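Local coordinates for protein cellulase CEL9M (PDB 1IA6) that probably hydrolyses internal beta-1,4-glucosidic linkages in cellulose as a family 9 endoglucanase, at residues T102-F115 / Y176-M190. Sequence-based numbering, arbitrary orientation.
Sequences TDYFLKSHPNSTTF and YATKCLNAAKELYAM
Tyr176 OH lies between two side chains of helix 91-107: it shares a 2.7 Å hydrogen bond with Thr102 OG1, which sits at the edge of the phenol ring in its plane, and lies 2.6 Å from Asp103 OD1, a weak bond that depends on where the single phenol proton points; this carboxylate stands nearly perpendicular to the ring (85°). Lys99 forms a salt bridge with the same Asp103 oxygen and a cation-pi contact with Tyr176. One turn on, Leu106 packs as a knob into the hole formed by Tyr176, Lys179, Cys180 and Ala183, its CD2 3.6 Å from Ala183 CB. Beyond the helix end the His109 imidazole, swung opposite the main-chain nitrogen (chi1 -174°), reaches across so that NE2 donates to Glu186 OE1 at 2.8 Å, from the anti side, tilted 29° out of the carboxylate plane, while ND1 donates to Thr114 O at 2.6 Å. Leu187 CD2 packs over one ring face and also touches Phe115. A water joins Ser112 O to Glu186 O. Donation from both nitrogens would require a cationic imidazolium, which Glu186 would probably favour; the His109-Glu186 bond joins the loop after helix 91-107 to helix 174-193 within the (alpha/alpha)6 barrel of family 9.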
loop_
_atom_site.group_PDB
_atom_site.type_symbol
_atom_site.label_atom_id
_atom_site.label_comp_id
_atom_site.label_asym_id
_atom_site.label_seq_id
_atom_site.Cartn_x
_atom_site.Cartn_y
_atom_site.Cartn_z
ATOM N N THR A 102 2.481 -12.060 2.925
ATOM C CA THR A 102 2.588 -12.725 4.216
ATOM C C THR A 102 3.616 -13.847 4.291
ATOM O O THR A 102 4.247 -14.024 5.330
ATOM C CB THR A 102 1.203 -13.215 4.715
ATOM O OG1 THR A 102 0.644 -14.149 3.789
ATOM C CG2 THR A 102 0.257 -12.030 4.859
ATOM N N ASP A 103 3.810 -14.591 3.204
ATOM C CA ASP A 103 4.813 -15.658 3.214
ATOM C C ASP A 103 6.176 -15.034 3.503
ATOM O O ASP A 103 7.006 -15.608 4.214
ATOM C CB ASP A 103 4.881 -16.371 1.859
ATOM C CG ASP A 103 3.784 -17.402 1.677
ATOM O OD1 ASP A 103 3.092 -17.731 2.662
ATOM O OD2 ASP A 103 3.629 -17.895 0.541
ATOM N N TYR A 104 6.399 -13.856 2.931
ATOM C CA TYR A 104 7.649 -13.128 3.106
ATOM C C TYR A 104 7.795 -12.628 4.544
ATOM O O TYR A 104 8.862 -12.748 5.142
ATOM C CB TYR A 104 7.695 -11.966 2.102
ATOM C CG TYR A 104 8.828 -10.979 2.278
ATOM C CD1 TYR A 104 10.163 -11.384 2.205
ATOM C CD2 TYR A 104 8.561 -9.625 2.485
ATOM C CE1 TYR A 104 11.203 -10.460 2.332
ATOM C CE2 TYR A 104 9.592 -8.695 2.613
ATOM C CZ TYR A 104 10.909 -9.120 2.536
ATOM O OH TYR A 104 11.927 -8.198 2.662
ATOM N N PHE A 105 6.724 -12.080 5.110
ATOM C CA PHE A 105 6.786 -11.592 6.484
ATOM C C PHE A 105 7.108 -12.721 7.464
ATOM O O PHE A 105 7.889 -12.535 8.401
ATOM C CB PHE A 105 5.462 -10.937 6.894
ATOM C CG PHE A 105 5.081 -9.752 6.053
ATOM C CD1 PHE A 105 6.057 -8.919 5.506
ATOM C CD2 PHE A 105 3.746 -9.461 5.817
ATOM C CE1 PHE A 105 5.701 -7.811 4.732
ATOM C CE2 PHE A 105 3.378 -8.358 5.045
ATOM C CZ PHE A 105 4.357 -7.533 4.502
ATOM N N LEU A 106 6.505 -13.886 7.248
ATOM C CA LEU A 106 6.738 -15.029 8.125
ATOM C C LEU A 106 8.186 -15.509 8.046
ATOM O O LEU A 106 8.793 -15.817 9.069
ATOM C CB LEU A 106 5.777 -16.172 7.780
ATOM C CG LEU A 106 4.303 -15.932 8.132
ATOM C CD1 LEU A 106 3.453 -17.101 7.644
ATOM C CD2 LEU A 106 4.159 -15.756 9.636
ATOM N N LYS A 107 8.738 -15.564 6.839
ATOM C CA LYS A 107 10.123 -15.993 6.655
ATOM C C LYS A 107 11.093 -14.991 7.285
ATOM O O LYS A 107 12.174 -15.361 7.750
ATOM C CB LYS A 107 10.429 -16.148 5.160
ATOM C CG LYS A 107 9.656 -17.289 4.511
ATOM C CD LYS A 107 9.725 -17.247 2.992
ATOM C CE LYS A 107 11.136 -17.458 2.476
ATOM N NZ LYS A 107 11.152 -17.486 0.985
ATOM N N SER A 108 10.694 -13.725 7.310
ATOM C CA SER A 108 11.524 -12.664 7.873
ATOM C C SER A 108 11.474 -12.604 9.401
ATOM O O SER A 108 12.131 -11.763 10.006
ATOM C CB SER A 108 11.097 -11.305 7.302
ATOM O OG SER A 108 11.199 -11.283 5.886
ATOM N N HIS A 109 10.696 -13.493 10.013
ATOM C CA HIS A 109 10.546 -13.551 11.471
ATOM C C HIS A 109 11.019 -14.938 11.928
ATOM O O HIS A 109 10.207 -15.795 12.288
ATOM C CB HIS A 109 9.066 -13.335 11.826
ATOM C CG HIS A 109 8.787 -13.222 13.295
ATOM N ND1 HIS A 109 9.474 -12.360 14.122
ATOM C CD2 HIS A 109 7.856 -13.826 14.074
ATOM C CE1 HIS A 109 8.980 -12.436 15.346
ATOM N NE2 HIS A 109 7.998 -13.318 15.342
ATOM N N PRO A 110 12.345 -15.174 11.909
ATOM C CA PRO A 110 12.972 -16.445 12.301
ATOM C C PRO A 110 12.716 -16.913 13.734
ATOM O O PRO A 110 12.639 -18.115 13.991
ATOM C CB PRO A 110 14.453 -16.198 12.017
ATOM C CG PRO A 110 14.596 -14.735 12.256
ATOM C CD PRO A 110 13.376 -14.178 11.565
ATOM N N ASN A 111 12.609 -15.969 14.661
ATOM C CA ASN A 111 12.326 -16.290 16.057
ATOM C C ASN A 111 11.370 -15.234 16.600
ATOM O O ASN A 111 11.069 -14.260 15.911
ATOM C CB ASN A 111 13.616 -16.357 16.887
ATOM C CG ASN A 111 14.428 -15.085 16.821
ATOM O OD1 ASN A 111 13.972 -14.018 17.229
ATOM N ND2 ASN A 111 15.649 -15.192 16.309
ATOM N N SER A 112 10.894 -15.419 17.826
ATOM C CA SER A 112 9.924 -14.496 18.411
ATOM C C SER A 112 10.348 -13.041 18.601
ATOM O O SER A 112 9.490 -12.167 18.696
ATOM C CB SER A 112 9.429 -15.044 19.753
ATOM O OG SER A 112 10.461 -15.023 20.723
ATOM N N THR A 113 11.647 -12.766 18.654
ATOM C CA THR A 113 12.091 -11.392 18.862
ATOM C C THR A 113 12.927 -10.778 17.739
ATOM O O THR A 113 13.628 -9.789 17.958
ATOM C CB THR A 113 12.888 -11.264 20.179
ATOM O OG1 THR A 113 14.019 -12.140 20.139
ATOM C CG2 THR A 113 12.009 -11.625 21.371
ATOM N N THR A 114 12.848 -11.343 16.539
ATOM C CA THR A 114 13.625 -10.809 15.425
ATOM C C THR A 114 12.785 -10.640 14.170
ATOM O O THR A 114 11.946 -11.483 13.858
ATOM C CB THR A 114 14.805 -11.731 15.079
ATOM O OG1 THR A 114 15.568 -11.993 16.263
ATOM C CG2 THR A 114 15.702 -11.075 14.031
ATOM N N PHE A 115 13.005 -9.538 13.459
ATOM C CA PHE A 115 12.282 -9.287 12.221
ATOM C C PHE A 115 13.134 -8.482 11.255
ATOM O O PHE A 115 13.455 -7.322 11.523
ATOM C CB PHE A 115 10.986 -8.518 12.479
ATOM C CG PHE A 115 10.145 -8.341 11.248
ATOM C CD1 PHE A 115 9.537 -9.438 10.645
ATOM C CD2 PHE A 115 9.983 -7.085 10.671
ATOM C CE1 PHE A 115 8.782 -9.289 9.480
ATOM C CE2 PHE A 115 9.229 -6.924 9.505
ATOM C CZ PHE A 115 8.629 -8.027 8.910
ATOM N N TYR A 176 -2.746 -21.966 8.376
ATOM C CA TYR A 176 -1.905 -20.878 7.894
ATOM C C TYR A 176 -2.371 -19.567 8.516
ATOM O O TYR A 176 -1.558 -18.739 8.927
ATOM C CB TYR A 176 -1.975 -20.761 6.369
ATOM C CG TYR A 176 -1.059 -19.687 5.812
ATOM C CD1 TYR A 176 0.309 -19.919 5.650
ATOM C CD2 TYR A 176 -1.554 -18.425 5.483
ATOM C CE1 TYR A 176 1.162 -18.915 5.172
ATOM C CE2 TYR A 176 -0.712 -17.418 5.008
ATOM C CZ TYR A 176 0.640 -17.667 4.855
ATOM O OH TYR A 176 1.469 -16.674 4.375
ATOM N N ALA A 177 -3.685 -19.383 8.584
ATOM C CA ALA A 177 -4.250 -18.167 9.156
ATOM C C ALA A 177 -3.793 -17.973 10.598
ATOM O O ALA A 177 -3.415 -16.874 10.994
ATOM C CB ALA A 177 -5.773 -18.212 9.085
ATOM N N THR A 178 -3.814 -19.047 11.380
ATOM C CA THR A 178 -3.400 -18.970 12.773
ATOM C C THR A 178 -1.908 -18.684 12.879
ATOM O O THR A 178 -1.468 -18.002 13.800
ATOM C CB THR A 178 -3.756 -20.269 13.522
ATOM O OG1 THR A 178 -5.184 -20.398 13.571
ATOM C CG2 THR A 178 -3.201 -20.247 14.941
ATOM N N LYS A 179 -1.130 -19.203 11.935
ATOM C CA LYS A 179 0.304 -18.948 11.924
ATOM C C LYS A 179 0.501 -17.441 11.751
ATOM O O LYS A 179 1.377 -16.841 12.368
ATOM C CB LYS A 179 0.971 -19.708 10.774
ATOM C CG LYS A 179 2.468 -19.483 10.680
ATOM C CD LYS A 179 3.113 -20.366 9.615
ATOM C CE LYS A 179 3.264 -21.808 10.082
ATOM N NZ LYS A 179 1.962 -22.472 10.339
ATOM N N CYS A 180 -0.332 -16.833 10.912
ATOM C CA CYS A 180 -0.256 -15.392 10.684
ATOM C C CYS A 180 -0.614 -14.612 11.944
ATOM O O CYS A 180 0.066 -13.648 12.289
ATOM C CB CYS A 180 -1.189 -14.978 9.547
ATOM S SG CYS A 180 -0.578 -15.437 7.910
ATOM N N LEU A 181 -1.680 -15.025 12.628
ATOM C CA LEU A 181 -2.101 -14.340 13.849
ATOM C C LEU A 181 -1.044 -14.460 14.949
ATOM O O LEU A 181 -0.770 -13.491 15.660
ATOM C CB LEU A 181 -3.437 -14.900 14.356
ATOM C CG LEU A 181 -4.038 -14.194 15.580
ATOM C CD1 LEU A 181 -4.342 -12.738 15.238
ATOM C CD2 LEU A 181 -5.313 -14.908 16.017
ATOM N N ASN A 182 -0.454 -15.645 15.106
ATOM C CA ASN A 182 0.570 -15.813 16.132
ATOM C C ASN A 182 1.755 -14.892 15.849
ATOM O O ASN A 182 2.306 -14.284 16.767
ATOM C CB ASN A 182 1.043 -17.268 16.209
ATOM C CG ASN A 182 0.003 -18.185 16.830
ATOM O OD1 ASN A 182 -0.829 -17.744 17.621
ATOM N ND2 ASN A 182 0.060 -19.470 16.490
ATOM N N ALA A 183 2.145 -14.784 14.583
ATOM C CA ALA A 183 3.258 -13.907 14.221
ATOM C C ALA A 183 2.856 -12.457 14.466
ATOM O O ALA A 183 3.653 -11.658 14.955
ATOM C CB ALA A 183 3.638 -14.101 12.754
ATOM N N ALA A 184 1.611 -12.125 14.134
ATOM C CA ALA A 184 1.107 -10.768 14.320
ATOM C C ALA A 184 1.171 -10.352 15.788
ATOM O O ALA A 184 1.498 -9.208 16.104
ATOM C CB ALA A 184 -0.328 -10.669 13.814
ATOM N N LYS A 185 0.855 -11.283 16.683
ATOM C CA LYS A 185 0.883 -10.995 18.112
ATOM C C LYS A 185 2.301 -10.715 18.575
ATOM O O LYS A 185 2.533 -9.820 19.388
ATOM C CB LYS A 185 0.320 -12.171 18.913
ATOM C CG LYS A 185 -1.181 -12.346 18.808
ATOM C CD LYS A 185 -1.623 -13.580 19.580
ATOM C CE LYS A 185 -3.127 -13.775 19.516
ATOM N NZ LYS A 185 -3.542 -15.016 20.238
ATOM N N GLU A 186 3.248 -11.486 18.052
ATOM C CA GLU A 186 4.648 -11.325 18.433
ATOM C C GLU A 186 5.267 -10.036 17.906
ATOM O O GLU A 186 6.027 -9.377 18.612
ATOM C CB GLU A 186 5.466 -12.523 17.952
ATOM C CG GLU A 186 4.945 -13.858 18.455
ATOM C CD GLU A 186 5.834 -15.017 18.053
ATOM O OE1 GLU A 186 6.389 -14.982 16.933
ATOM O OE2 GLU A 186 5.967 -15.969 18.849
ATOM N N LEU A 187 4.949 -9.674 16.667
ATOM C CA LEU A 187 5.500 -8.454 16.086
ATOM C C LEU A 187 4.956 -7.229 16.818
ATOM O O LEU A 187 5.671 -6.248 17.030
ATOM C CB LEU A 187 5.163 -8.374 14.593
ATOM C CG LEU A 187 5.771 -9.462 13.701
ATOM C CD1 LEU A 187 5.336 -9.232 12.260
ATOM C CD2 LEU A 187 7.289 -9.443 13.798
ATOM N N TYR A 188 3.688 -7.297 17.210
ATOM C CA TYR A 188 3.060 -6.202 17.943
ATOM C C TYR A 188 3.759 -6.068 19.293
ATOM O O TYR A 188 4.080 -4.965 19.730
ATOM C CB TYR A 188 1.573 -6.489 18.159
ATOM C CG TYR A 188 0.884 -5.497 19.069
ATOM C CD1 TYR A 188 0.532 -4.226 18.614
ATOM C CD2 TYR A 188 0.585 -5.834 20.387
ATOM C CE1 TYR A 188 -0.109 -3.313 19.455
ATOM C CE2 TYR A 188 -0.051 -4.932 21.236
ATOM C CZ TYR A 188 -0.396 -3.676 20.764
ATOM O OH TYR A 188 -1.026 -2.790 21.602
ATOM N N ALA A 189 4.000 -7.207 19.942
ATOM C CA ALA A 189 4.669 -7.229 21.238
ATOM C C ALA A 189 6.038 -6.563 21.134
ATOM O O ALA A 189 6.416 -5.761 21.991
ATOM C CB ALA A 189 4.816 -8.667 21.726
ATOM N N MET A 190 6.784 -6.907 20.087
ATOM C CA MET A 190 8.104 -6.320 19.863
ATOM C C MET A 190 7.979 -4.810 19.700
ATOM O O MET A 190 8.771 -4.043 20.251
ATOM C CB MET A 190 8.741 -6.887 18.593
ATOM C CG MET A 190 9.187 -8.335 18.677
ATOM S SD MET A 190 9.760 -8.921 17.056
ATOM C CE MET A 190 11.155 -7.840 16.777
HETATM O O HOH W 1 7.577 -10.941 20.676
#